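Local coordinates for protein heme peroxidase (Bacteroides thetaiotaomicron, PDB 2GVK) that is a dye-decolorizing (DyP-type) heme peroxidase, which probably uses a heme and hydrogen peroxide to oxidise its substrates, at residues G11-D16 with P307-L312; D44-F49 with M69-D74; P228-N233 with T289-D294; A234-G239 with E278-G283. All coordinates share one frame; numbering follows the deposited sequence. Where two conformers were deposited one is given.

Contact 1: residues G11-D16 with P307-L312; sequences GHIPQD and PSYDLL
The tight part of this contact is built by Q15 and Y309. Q15 lays its CG over one face of the Y309 ring, offset toward the rim. This CH-pi contact has CG of Q15 4.2 Å from the ring centroid of Y309. The Q15 chain then runs on extended beside P307. Its NE2 donates to P307 O at 2.9 Å, in the carbonyl plane. The other end of the amide is used too, since Q15 OE1 accepts from M69 N. Both oxygen and nitrogen of this buried amide therefore have partners, and its rotation is fixed. Next to it, Y309 N donates to I13 O at 3.0 Å. The H12 end is looser and partly open. There H12 ND1 reaches D310 OD2 at 3.2 Å, tilted from the ring plane and meeting the anti lone pair. Elsewhere the second subunit closes in, V165 of that chain packing on I13 and D166 of that chain on Y309. A water joins D16 N to Y309 OH. S308 OG accepts from L311 N at 3.1 Å, a capping bond. This is an N-capped helix, with S308 at the N-cap and the N-terminal loop packed across the first turn, in the DyP alpha/beta fold.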
loop_
_atom_site.group_PDB
_atom_site.type_symbol
_atom_site.label_atom_id
_atom_site.label_comp_id
_atom_site.label_asym_id
_atom_site.label_seq_id
_atom_site.Cartn_x
_atom_site.Cartn_y
_atom_site.Cartn_z
ATOM N N GLY A 11 -16.687 -19.428 -26.490
ATOM C CA GLY A 11 -15.883 -20.086 -25.469
ATOM C C GLY A 11 -14.390 -19.753 -25.560
ATOM O O GLY A 11 -13.565 -20.419 -24.947
ATOM N N HIS A 12 -14.051 -18.727 -26.312
ATOM C CA HIS A 12 -12.662 -18.340 -26.466
ATOM C C HIS A 12 -12.310 -17.229 -25.494
ATOM O O HIS A 12 -13.035 -16.248 -25.377
ATOM C CB HIS A 12 -12.389 -17.881 -27.899
ATOM C CG HIS A 12 -12.724 -18.902 -28.934
ATOM N ND1 HIS A 12 -12.009 -20.068 -29.082
ATOM C CD2 HIS A 12 -13.688 -18.925 -29.886
ATOM C CE1 HIS A 12 -12.526 -20.774 -30.074
ATOM N NE2 HIS A 12 -13.549 -20.103 -30.575
ATOM N N ILE A 13 -11.195 -17.388 -24.805
ATOM C CA ILE A 13 -10.716 -16.394 -23.857
ATOM C C ILE A 13 -9.930 -15.310 -24.609
ATOM O O ILE A 13 -8.942 -15.610 -25.275
ATOM C CB ILE A 13 -9.774 -17.034 -22.799
ATOM C CG1 ILE A 13 -10.390 -18.317 -22.224
ATOM C CG2 ILE A 13 -9.443 -16.026 -21.684
ATOM C CD1 ILE A 13 -11.772 -18.131 -21.649
ATOM N N PRO A 14 -10.367 -14.040 -24.497
ATOM C CA PRO A 14 -9.646 -12.972 -25.163
ATOM C C PRO A 14 -8.377 -12.586 -24.425
ATOM O O PRO A 14 -8.229 -12.862 -23.241
ATOM C CB PRO A 14 -10.629 -11.809 -25.117
ATOM C CG PRO A 14 -11.398 -12.024 -23.894
ATOM C CD PRO A 14 -11.538 -13.527 -23.760
ATOM N N GLN A 15 -7.459 -11.980 -25.140
ATOM C CA GLN A 15 -6.340 -11.337 -24.510
ATOM C C GLN A 15 -6.879 -10.125 -23.722
ATOM O O GLN A 15 -8.065 -9.813 -23.798
ATOM C CB GLN A 15 -5.314 -10.895 -25.561
ATOM C CG GLN A 15 -4.561 -12.063 -26.234
ATOM C CD GLN A 15 -3.425 -11.583 -27.098
ATOM O OE1 GLN A 15 -2.562 -10.861 -26.632
ATOM N NE2 GLN A 15 -3.352 -12.078 -28.334
ATOM N N ASP A 16 -5.980 -9.407 -23.036
ATOM C CA ASP A 16 -6.367 -8.317 -22.162
ATOM C C ASP A 16 -6.659 -7.049 -22.968
ATOM O O ASP A 16 -5.949 -6.048 -22.851
ATOM C CB ASP A 16 -5.248 -8.056 -21.133
ATOM C CG ASP A 16 -5.698 -7.171 -19.980
ATOM O OD1 ASP A 16 -6.900 -7.182 -19.637
ATOM O OD2 ASP A 16 -4.834 -6.499 -19.386
ATOM N N PRO A 307 -5.333 -12.053 -31.580
ATOM C CA PRO A 307 -6.127 -13.284 -31.502
ATOM C C PRO A 307 -6.505 -13.667 -30.078
ATOM O O PRO A 307 -5.853 -13.262 -29.142
ATOM C CB PRO A 307 -5.193 -14.363 -32.134
ATOM C CG PRO A 307 -3.857 -13.784 -32.123
ATOM C CD PRO A 307 -3.943 -12.300 -31.996
ATOM N N SER A 308 -7.562 -14.454 -29.929
ATOM C CA SER A 308 -7.862 -15.048 -28.656
ATOM C C SER A 308 -6.651 -15.881 -28.220
ATOM O O SER A 308 -5.831 -16.265 -29.041
ATOM C CB SER A 308 -9.089 -15.937 -28.762
ATOM O OG SER A 308 -8.792 -17.101 -29.519
ATOM N N TYR A 309 -6.547 -16.159 -26.931
ATOM C CA TYR A 309 -5.467 -17.044 -26.434
ATOM C C TYR A 309 -5.535 -18.405 -27.095
ATOM O O TYR A 309 -4.520 -18.984 -27.404
ATOM C CB TYR A 309 -5.560 -17.213 -24.919
ATOM C CG TYR A 309 -5.039 -16.054 -24.124
ATOM C CD1 TYR A 309 -3.687 -15.702 -24.171
ATOM C CD2 TYR A 309 -5.859 -15.389 -23.218
ATOM C CE1 TYR A 309 -3.194 -14.670 -23.412
ATOM C CE2 TYR A 309 -5.388 -14.356 -22.460
ATOM C CZ TYR A 309 -4.046 -13.998 -22.542
ATOM O OH TYR A 309 -3.562 -12.983 -21.758
ATOM N N ASP A 310 -6.750 -18.930 -27.278
ATOM C CA ASP A 310 -6.931 -20.246 -27.922
ATOM C C ASP A 310 -6.298 -20.259 -29.296
ATOM O O ASP A 310 -5.560 -21.168 -29.643
ATOM C CB ASP A 310 -8.424 -20.592 -28.050
ATOM C CG ASP A 310 -9.008 -21.129 -26.773
ATOM O OD1 ASP A 310 -8.218 -21.608 -25.907
ATOM O OD2 ASP A 310 -10.266 -21.151 -26.646
ATOM N N LEU A 311 -6.625 -19.262 -30.095
ATOM C CA LEU A 311 -6.096 -19.174 -31.435
ATOM C C LEU A 311 -4.589 -18.947 -31.424
ATOM O O LEU A 311 -3.853 -19.558 -32.201
ATOM C CB LEU A 311 -6.811 -18.056 -32.212
ATOM C CG LEU A 311 -6.299 -17.792 -33.636
ATOM C CD1 LEU A 311 -6.190 -19.089 -34.441
ATOM C CD2 LEU A 311 -7.192 -16.828 -34.318
ATOM N N LEU A 312 -4.130 -18.065 -30.546
ATOM C CA LEU A 312 -2.697 -17.807 -30.381
ATOM C C LEU A 312 -1.913 -19.122 -30.149
ATOM O O LEU A 312 -0.878 -19.346 -30.749
ATOM C CB LEU A 312 -2.476 -16.851 -29.231
ATOM C CG LEU A 312 -1.124 -16.206 -29.172
ATOM C CD1 LEU A 312 -0.831 -15.402 -30.441
ATOM C CD2 LEU A 312 -1.042 -15.315 -27.968
HETATM O O HOH W 1 -8.092 -11.184 -27.860
HETATM O O HOH W 2 -3.325 -10.554 -22.783
#

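Contact 2: residues D44-F49 with M69-D74; sequences DVCANF and MGFGAD. With EDO (1,2-ethanediol), chain I.
M69 and F49 each hold CG anti to the backbone N (chi1 180° and -167°), which carries the M69 chain across toward the helix and sets the F49 ring beside it. The M69 chain stays extended to its end. M69 is a selenomethionine. Its CB sits over one face of the F49 ring, 3.7 Å from F49 CZ. Its SE lies over the ring as well, 4.5 Å from the centroid of F49, which makes a Met-aromatic contact. M69 CE is 3.9 Å from V45 CG1 and also 3.9 Å from C46 SG. C46 SG in turn meets the edge of the F71 ring, 3.7 Å from F71 CZ. An alanine at F49 removes the ring beside M69 CB and SE, and would probably leave a gap between helix and strand and the M69 chain freer to move. L312 of helix 309-315 packs on C46, F49, M69 and F71, and F111 touches F49 and M69. The contact joins helix 38-59 to the sheet strand 66-72. All five touching residues are buried. The chemistry is apolar and sulfur-aromatic throughout, so the hold comes from close packing and dispersion rather than polar bonds.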
loop_
_atom_site.group_PDB
_atom_site.type_symbol
_atom_site.label_atom_id
_atom_site.label_comp_id
_atom_site.label_asym_id
_atom_site.label_seq_id
_atom_site.Cartn_x
_atom_site.Cartn_y
_atom_site.Cartn_z
ATOM N N ASP A 44 7.202 -19.549 -31.788
ATOM C CA ASP A 44 7.697 -19.848 -30.405
ATOM C C ASP A 44 7.114 -18.873 -29.420
ATOM O O ASP A 44 6.687 -19.245 -28.339
ATOM C CB ASP A 44 9.227 -19.777 -30.319
ATOM C CG ASP A 44 9.751 -20.021 -28.873
ATOM O OD1 ASP A 44 9.636 -21.180 -28.389
ATOM O OD2 ASP A 44 10.267 -19.060 -28.230
ATOM N N VAL A 45 7.091 -17.603 -29.789
ATOM C CA VAL A 45 6.488 -16.592 -28.914
ATOM C C VAL A 45 4.965 -16.841 -28.779
ATOM O O VAL A 45 4.427 -16.820 -27.679
ATOM C CB VAL A 45 6.755 -15.153 -29.415
ATOM C CG1 VAL A 45 5.956 -14.150 -28.604
ATOM C CG2 VAL A 45 8.221 -14.828 -29.330
ATOM N N CYS A 46 4.290 -17.119 -29.899
ATOM C CA CYS A 46 2.849 -17.436 -29.857
ATOM C C CYS A 46 2.577 -18.592 -28.896
ATOM O O CYS A 46 1.650 -18.530 -28.073
ATOM C CB CYS A 46 2.313 -17.809 -31.243
ATOM S SG CYS A 46 2.318 -16.501 -32.445
ATOM N N ALA A 47 3.372 -19.653 -29.025
ATOM C CA ALA A 47 3.190 -20.853 -28.232
ATOM C C ALA A 47 3.407 -20.609 -26.741
ATOM O O ALA A 47 2.763 -21.255 -25.904
ATOM C CB ALA A 47 4.128 -21.935 -28.718
ATOM N N ASN A 48 4.306 -19.688 -26.415
ATOM C CA ASN A 48 4.729 -19.487 -25.047
ATOM C C ASN A 48 4.198 -18.209 -24.408
ATOM O O ASN A 48 4.514 -17.904 -23.236
ATOM C CB ASN A 48 6.248 -19.510 -24.999
ATOM C CG ASN A 48 6.794 -20.883 -25.227
ATOM O OD1 ASN A 48 6.506 -21.814 -24.454
ATOM N ND2 ASN A 48 7.528 -21.055 -26.310
ATOM N N PHE A 49 3.357 -17.496 -25.137
ATOM C CA PHE A 49 2.892 -16.158 -24.706
ATOM C C PHE A 49 2.103 -16.189 -23.403
ATOM O O PHE A 49 2.413 -15.451 -22.475
ATOM C CB PHE A 49 2.054 -15.516 -25.801
ATOM C CG PHE A 49 1.797 -14.038 -25.589
ATOM C CD1 PHE A 49 2.829 -13.116 -25.672
ATOM C CD2 PHE A 49 0.532 -13.584 -25.328
ATOM C CE1 PHE A 49 2.578 -11.756 -25.516
ATOM C CE2 PHE A 49 0.286 -12.243 -25.181
ATOM C CZ PHE A 49 1.320 -11.333 -25.251
HETATM N N MSE A 69 -0.563 -9.158 -27.775
HETATM C CA MSE A 69 0.212 -9.399 -28.965
HETATM C C MSE A 69 -0.715 -9.378 -30.164
HETATM O O MSE A 69 -1.719 -10.090 -30.191
HETATM C CB MSE A 69 0.867 -10.769 -28.868
HETATM C CG MSE A 69 1.710 -11.156 -30.072
HETATM SE SE MSE A 69 2.446 -12.956 -29.861
HETATM C CE MSE A 69 3.609 -12.946 -31.421
ATOM N N GLY A 70 -0.363 -8.582 -31.165
ATOM C CA GLY A 70 -1.164 -8.460 -32.363
ATOM C C GLY A 70 -0.342 -8.571 -33.625
ATOM O O GLY A 70 0.879 -8.350 -33.615
ATOM N N PHE A 71 -1.035 -8.854 -34.723
ATOM C CA PHE A 71 -0.414 -9.061 -36.036
ATOM C C PHE A 71 -0.958 -8.111 -37.086
ATOM O O PHE A 71 -2.172 -7.955 -37.220
ATOM C CB PHE A 71 -0.659 -10.512 -36.514
ATOM C CG PHE A 71 -0.214 -11.546 -35.542
ATOM C CD1 PHE A 71 -1.018 -11.905 -34.485
ATOM C CD2 PHE A 71 1.045 -12.104 -35.631
ATOM C CE1 PHE A 71 -0.582 -12.815 -33.531
ATOM C CE2 PHE A 71 1.477 -13.052 -34.667
ATOM C CZ PHE A 71 0.666 -13.393 -33.645
ATOM N N GLY A 72 -0.056 -7.567 -37.906
ATOM C CA GLY A 72 -0.434 -6.742 -39.049
ATOM C C GLY A 72 -1.072 -7.579 -40.151
ATOM O O GLY A 72 -0.945 -8.796 -40.173
ATOM N N ALA A 73 -1.753 -6.920 -41.070
ATOM C CA ALA A 73 -2.524 -7.619 -42.077
ATOM C C ALA A 73 -1.636 -8.443 -43.006
ATOM O O ALA A 73 -1.884 -9.640 -43.218
ATOM C CB ALA A 73 -3.361 -6.642 -42.864
ATOM N N ASP A 74 -0.588 -7.823 -43.552
ATOM C CA ASP A 74 0.320 -8.547 -44.447
ATOM C C ASP A 74 1.040 -9.660 -43.703
ATOM O O ASP A 74 1.204 -10.771 -44.231
ATOM C CB ASP A 74 1.353 -7.602 -45.065
ATOM C CG ASP A 74 0.765 -6.693 -46.143
ATOM O OD1 ASP A 74 -0.415 -6.890 -46.553
ATOM O OD2 ASP A 74 1.495 -5.793 -46.590
HETATM C C1 EDO I . 0.958 -4.092 -43.589
HETATM O O1 EDO I . -0.230 -4.884 -43.641
HETATM C C2 EDO I . 0.936 -3.108 -42.388
HETATM O O2 EDO I . 0.804 -3.830 -41.143
#

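Contact 3: residues P228-N233 with T289-D294; sequences PGNAHN and TDRLLD. With EDO (1,2-ethanediol), chain H.
H232 meets D290 and L292 along nearly its whole side chain. Its CB lies 3.5 Å from D290 OD1. CG follows, 3.6 Å from D290 OD2. At ND1 the contact tightens, for H232 ND1 donates to D290 OD2 with an angle of 162°. The modelled separation of these two atoms, 2.5 Å, is very short, and its exact value is doubtful. CE1 skirts the same oxygen. NE2, the tip, makes only a weak 3.3 Å bond to O2 of a 1,2-ethanediol, probably from the crystallisation liquor. Ring and carboxylate are nearly coplanar, 24° apart. L292 lies over one face, its CD2 4.0 Å from the ring centroid of H232 and above the centre. CG of H232 stands anti to its backbone N (chi1 179°), and this swings the ring across to D290. The other carboxylate oxygen, D290 OD1, accepts from L292 N in an Asx turn. The carboxylate is thus held from its own segment while it binds the histidine. With an alanine at D290, H232 ND1 would probably be left without its acceptor and the ring freer to turn. Farther out, R291 N donates to N230 O at 2.9 Å. A water links N230 ND2 to T289 O. V211 of helix 205-212 touches R291 and L292. The H232–D290 pair resembles the proximal histidine–aspartate pair of DyP-type peroxidases, in which the histidine binds heme iron. No heme is present in this structure, and that role is inferred from the pair and the family.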
loop_
_atom_site.group_PDB
_atom_site.type_symbol
_atom_site.label_atom_id
_atom_site.label_comp_id
_atom_site.label_asym_id
_atom_site.label_seq_id
_atom_site.Cartn_x
_atom_site.Cartn_y
_atom_site.Cartn_z
ATOM N N PRO A 228 -19.177 22.410 -28.379
ATOM C CA PRO A 228 -19.130 22.601 -29.834
ATOM C C PRO A 228 -19.166 21.286 -30.589
ATOM O O PRO A 228 -18.714 20.248 -30.072
ATOM C CB PRO A 228 -17.792 23.299 -30.059
ATOM C CG PRO A 228 -17.294 23.677 -28.684
ATOM C CD PRO A 228 -17.910 22.778 -27.733
ATOM N N GLY A 229 -19.662 21.330 -31.824
ATOM C CA GLY A 229 -19.779 20.148 -32.635
ATOM C C GLY A 229 -18.464 19.562 -33.073
ATOM O O GLY A 229 -18.419 18.416 -33.543
ATOM N N ASN A 230 -17.381 20.340 -32.942
ATOM C CA ASN A 230 -16.029 19.851 -33.331
ATOM C C ASN A 230 -15.144 19.493 -32.122
ATOM O O ASN A 230 -13.948 19.237 -32.273
ATOM C CB ASN A 230 -15.311 20.854 -34.239
ATOM C CG ASN A 230 -15.110 22.214 -33.588
ATOM O OD1 ASN A 230 -15.623 22.490 -32.505
ATOM N ND2 ASN A 230 -14.348 23.058 -34.243
ATOM N N ALA A 231 -15.749 19.438 -30.943
ATOM C CA ALA A 231 -15.038 18.983 -29.732
ATOM C C ALA A 231 -14.607 17.543 -29.905
ATOM O O ALA A 231 -15.296 16.752 -30.559
ATOM C CB ALA A 231 -15.921 19.126 -28.515
ATOM N N HIS A 232 -13.470 17.208 -29.338
ATOM C CA HIS A 232 -12.909 15.869 -29.462
ATOM C C HIS A 232 -13.894 14.790 -29.034
ATOM O O HIS A 232 -14.027 13.773 -29.698
ATOM C CB HIS A 232 -11.634 15.764 -28.632
ATOM C CG HIS A 232 -10.994 14.423 -28.684
ATOM N ND1 HIS A 232 -10.430 13.912 -29.833
ATOM C CD2 HIS A 232 -10.764 13.506 -27.711
ATOM C CE1 HIS A 232 -9.913 12.727 -29.574
ATOM N NE2 HIS A 232 -10.109 12.456 -28.294
ATOM N N ASN A 233 -14.572 14.999 -27.922
ATOM C CA ASN A 233 -15.488 13.976 -27.430
ATOM C C ASN A 233 -16.829 13.984 -28.172
ATOM O O ASN A 233 -17.566 13.028 -28.107
ATOM C CB ASN A 233 -15.693 14.093 -25.954
ATOM C CG ASN A 233 -16.727 15.039 -25.599
ATOM O OD1 ASN A 233 -16.941 16.033 -26.286
ATOM N ND2 ASN A 233 -17.432 14.752 -24.515
ATOM N N THR A 289 -13.951 18.862 -38.501
ATOM C CA THR A 289 -12.871 18.017 -38.010
ATOM C C THR A 289 -12.649 18.190 -36.491
ATOM O O THR A 289 -13.052 19.207 -35.896
ATOM C CB THR A 289 -11.566 18.309 -38.759
ATOM O OG1 THR A 289 -11.299 19.718 -38.740
ATOM C CG2 THR A 289 -11.667 17.840 -40.209
ATOM N N ASP A 290 -12.040 17.179 -35.884
ATOM C CA ASP A 290 -11.654 17.224 -34.470
ATOM C C ASP A 290 -10.753 18.439 -34.198
ATOM O O ASP A 290 -9.653 18.570 -34.768
ATOM C CB ASP A 290 -10.907 15.929 -34.113
ATOM C CG ASP A 290 -10.700 15.752 -32.626
ATOM O OD1 ASP A 290 -10.823 16.733 -31.867
ATOM O OD2 ASP A 290 -10.378 14.615 -32.218
ATOM N N ARG A 291 -11.218 19.337 -33.363
ATOM C CA ARG A 291 -10.463 20.534 -33.037
ATOM C C ARG A 291 -9.114 20.192 -32.370
ATOM O O ARG A 291 -8.159 20.928 -32.489
ATOM C CB ARG A 291 -11.290 21.425 -32.132
ATOM C CG ARG A 291 -10.598 22.612 -31.652
ATOM C CD ARG A 291 -10.656 23.783 -32.622
ATOM N NE ARG A 291 -10.353 24.994 -31.893
ATOM C CZ ARG A 291 -9.194 25.628 -31.919
ATOM N NH1 ARG A 291 -8.265 25.299 -32.794
ATOM N NH2 ARG A 291 -8.997 26.664 -31.105
ATOM N N LEU A 292 -9.054 19.055 -31.701
ATOM C CA LEU A 292 -7.808 18.637 -31.041
ATOM C C LEU A 292 -6.711 18.362 -32.055
ATOM O O LEU A 292 -5.532 18.455 -31.731
ATOM C CB LEU A 292 -8.037 17.422 -30.157
ATOM C CG LEU A 292 -6.845 16.962 -29.295
ATOM C CD1 LEU A 292 -6.254 18.096 -28.460
ATOM C CD2 LEU A 292 -7.260 15.827 -28.418
ATOM N N LEU A 293 -7.090 18.087 -33.301
ATOM C CA LEU A 293 -6.089 17.899 -34.359
ATOM C C LEU A 293 -5.378 19.213 -34.748
ATOM O O LEU A 293 -4.330 19.181 -35.367
ATOM C CB LEU A 293 -6.700 17.255 -35.593
ATOM C CG LEU A 293 -7.168 15.804 -35.428
ATOM C CD1 LEU A 293 -7.843 15.323 -36.719
ATOM C CD2 LEU A 293 -6.033 14.876 -35.055
ATOM N N ASP A 294 -5.904 20.348 -34.296
ATOM C CA ASP A 294 -5.212 21.613 -34.483
ATOM C C ASP A 294 -3.976 21.687 -33.550
ATOM O O ASP A 294 -3.162 22.584 -33.671
ATOM C CB ASP A 294 -6.150 22.794 -34.210
ATOM C CG ASP A 294 -7.299 22.906 -35.247
ATOM O OD1 ASP A 294 -7.194 22.323 -36.355
ATOM O OD2 ASP A 294 -8.309 23.569 -34.940
HETATM C C1 EDO H . -8.852 9.044 -30.862
HETATM O O1 EDO H . -7.909 8.781 -31.942
HETATM C C2 EDO H . -8.126 9.605 -29.615
HETATM O O2 EDO H . -8.916 9.335 -28.399
HETATM O O HOH W 3 -13.106 21.866 -36.548
#

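Contact 4: residues A234-G239 with E278-G283; sequences AVTNIG and ENMFIG
V235 and N279 bring the backbones close, their CA atoms 5.7 Å apart, where segment 234-239, starting on helix 232-235, passes segment 278-283 of helix 270-281. This is helix-helix packing in the C-terminal ferredoxin-like half of the DyP (dimeric alpha+beta barrel) fold. N279 does the polar work. Its CG lies anti to the carbonyl carbon (chi1 -78°), which sends the amide toward V235. N279 ND2 donates to V235 O at 3.1 Å, with the oxygen in the amide plane and the donor in the carbonyl plane. The I238 and N279 side chains cross at about a right angle, with I238 CG2 3.7 Å from N279 ND2. On the buried side the selenomethionine M280 takes over. T236 CG2 packs 3.7 Å from M280 CG and equally near its SE. V235 CG2 lies 4.1 Å from M280 CG. T236 OG1 bonds to H232 O, four residues earlier. M280 packs also on Y193 of strand 186-195, and M276 touches T236 and I238. E278 O accepts two bonds, from I282 N and G283 N, and G283 has positive phi. A water accepts from N279 ND2 and donates to I238 O, 3.0 Å from each.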
loop_
_atom_site.group_PDB
_atom_site.type_symbol
_atom_site.label_atom_id
_atom_site.label_comp_id
_atom_site.label_asym_id
_atom_site.label_seq_id
_atom_site.Cartn_x
_atom_site.Cartn_y
_atom_site.Cartn_z
ATOM N N ALA A 234 -17.127 15.062 -28.891
ATOM C CA ALA A 234 -18.290 15.071 -29.748
ATOM C C ALA A 234 -18.028 14.240 -31.011
ATOM O O ALA A 234 -18.851 13.411 -31.395
ATOM C CB ALA A 234 -18.675 16.485 -30.118
ATOM N N VAL A 235 -16.894 14.478 -31.667
ATOM C CA VAL A 235 -16.642 13.840 -32.954
ATOM C C VAL A 235 -16.225 12.379 -32.824
ATOM O O VAL A 235 -16.466 11.610 -33.726
ATOM C CB VAL A 235 -15.566 14.612 -33.824
ATOM C CG1 VAL A 235 -15.944 16.112 -33.965
ATOM C CG2 VAL A 235 -14.196 14.451 -33.256
ATOM N N THR A 236 -15.607 12.006 -31.705
ATOM C CA THR A 236 -15.061 10.606 -31.541
ATOM C C THR A 236 -16.069 9.625 -30.938
ATOM O O THR A 236 -15.830 8.414 -30.926
ATOM C CB THR A 236 -13.789 10.552 -30.692
ATOM O OG1 THR A 236 -14.050 11.075 -29.373
ATOM C CG2 THR A 236 -12.665 11.326 -31.348
ATOM N N ASN A 237 -17.132 10.148 -30.364
ATOM C CA ASN A 237 -18.231 9.326 -29.888
ATOM C C ASN A 237 -19.213 9.268 -31.002
ATOM O O ASN A 237 -19.980 10.177 -31.186
ATOM N N ILE A 238 -19.148 8.198 -31.802
ATOM C CA ILE A 238 -19.846 8.185 -33.089
ATOM C C ILE A 238 -21.303 7.900 -32.961
ATOM O O ILE A 238 -22.051 8.179 -33.865
ATOM C CB ILE A 238 -19.212 7.194 -34.095
ATOM C CG1 ILE A 238 -19.362 5.756 -33.622
ATOM C CG2 ILE A 238 -17.746 7.540 -34.305
ATOM C CD1 ILE A 238 -18.905 4.743 -34.658
ATOM N N GLY A 239 -21.717 7.378 -31.810
ATOM C CA GLY A 239 -23.130 7.189 -31.526
ATOM C C GLY A 239 -23.617 5.790 -31.802
ATOM O O GLY A 239 -22.836 4.915 -32.171
ATOM N N GLU A 278 -12.686 8.809 -39.489
ATOM C CA GLU A 278 -13.331 9.640 -40.541
ATOM C C GLU A 278 -13.906 10.925 -39.918
ATOM O O GLU A 278 -13.686 12.033 -40.435
ATOM C CB GLU A 278 -14.425 8.875 -41.240
ATOM C CG GLU A 278 -13.933 7.773 -42.169
ATOM C CD GLU A 278 -15.090 6.931 -42.744
ATOM O OE1 GLU A 278 -16.273 7.225 -42.423
ATOM O OE2 GLU A 278 -14.814 5.959 -43.496
ATOM N N ASN A 279 -14.636 10.779 -38.809
ATOM C CA ASN A 279 -15.206 11.933 -38.123
ATOM C C ASN A 279 -14.123 12.945 -37.717
ATOM O O ASN A 279 -14.357 14.148 -37.727
ATOM C CB ASN A 279 -15.982 11.501 -36.872
ATOM C CG ASN A 279 -17.351 10.928 -37.191
ATOM O OD1 ASN A 279 -17.698 10.696 -38.351
ATOM N ND2 ASN A 279 -18.130 10.683 -36.154
HETATM N N MSE A 280 -12.966 12.443 -37.295
HETATM C CA MSE A 280 -11.885 13.307 -36.830
HETATM C C MSE A 280 -11.184 14.013 -37.964
HETATM O O MSE A 280 -10.998 15.251 -37.925
HETATM C CB MSE A 280 -10.853 12.496 -36.056
HETATM C CG MSE A 280 -11.343 11.984 -34.733
HETATM SE SE MSE A 280 -10.064 10.736 -33.977
HETATM C CE MSE A 280 -8.521 12.033 -33.718
ATOM N N PHE A 281 -10.791 13.253 -38.981
ATOM C CA PHE A 281 -9.877 13.772 -40.012
ATOM C C PHE A 281 -10.585 14.363 -41.215
ATOM O O PHE A 281 -10.069 15.282 -41.837
ATOM C CB PHE A 281 -8.888 12.678 -40.441
ATOM C CG PHE A 281 -7.838 12.379 -39.397
ATOM C CD1 PHE A 281 -8.116 11.513 -38.336
ATOM C CD2 PHE A 281 -6.607 13.010 -39.440
ATOM C CE1 PHE A 281 -7.174 11.267 -37.371
ATOM C CE2 PHE A 281 -5.656 12.761 -38.493
ATOM C CZ PHE A 281 -5.942 11.910 -37.431
ATOM N N ILE A 282 -11.727 13.802 -41.575
ATOM C CA ILE A 282 -12.530 14.346 -42.684
ATOM C C ILE A 282 -13.599 15.282 -42.146
ATOM O O ILE A 282 -13.804 16.398 -42.684
ATOM C CB ILE A 282 -13.202 13.231 -43.491
ATOM C CG1 ILE A 282 -12.167 12.201 -43.956
ATOM C CG2 ILE A 282 -13.956 13.818 -44.689
ATOM C CD1 ILE A 282 -11.039 12.793 -44.797
ATOM N N GLY A 283 -14.271 14.846 -41.085
ATOM C CA GLY A 283 -15.360 15.594 -40.492
ATOM C C GLY A 283 -16.717 15.032 -40.884
ATOM O O GLY A 283 -16.924 14.593 -42.025
HETATM O O HOH W 4 -20.953 9.696 -36.197
#

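Overall arrangement
The contacts form two pairs far apart in the fold. Contact 3 lies across the chain's centre from contacts 1 and 2. Contacts 1 and 2 have centres 12 Å apart and touch, with L312 and Q15 bridging them. Contacts 3 and 4 are closer, 8 Å between centres, and both use helix 232-235. Contact 4 backs contact 3 through a probable hydrogen bond from D290 N to M280 O, 3.0 Å long. If H232 is the heme ligand, as family resemblance suggests, contact 3 would lie at the heme site. Between the pairs, the nearest atoms of contacts 2 and 4 are about 17 Å apart. Contact 1 closes a loop along the chain that holds the other three.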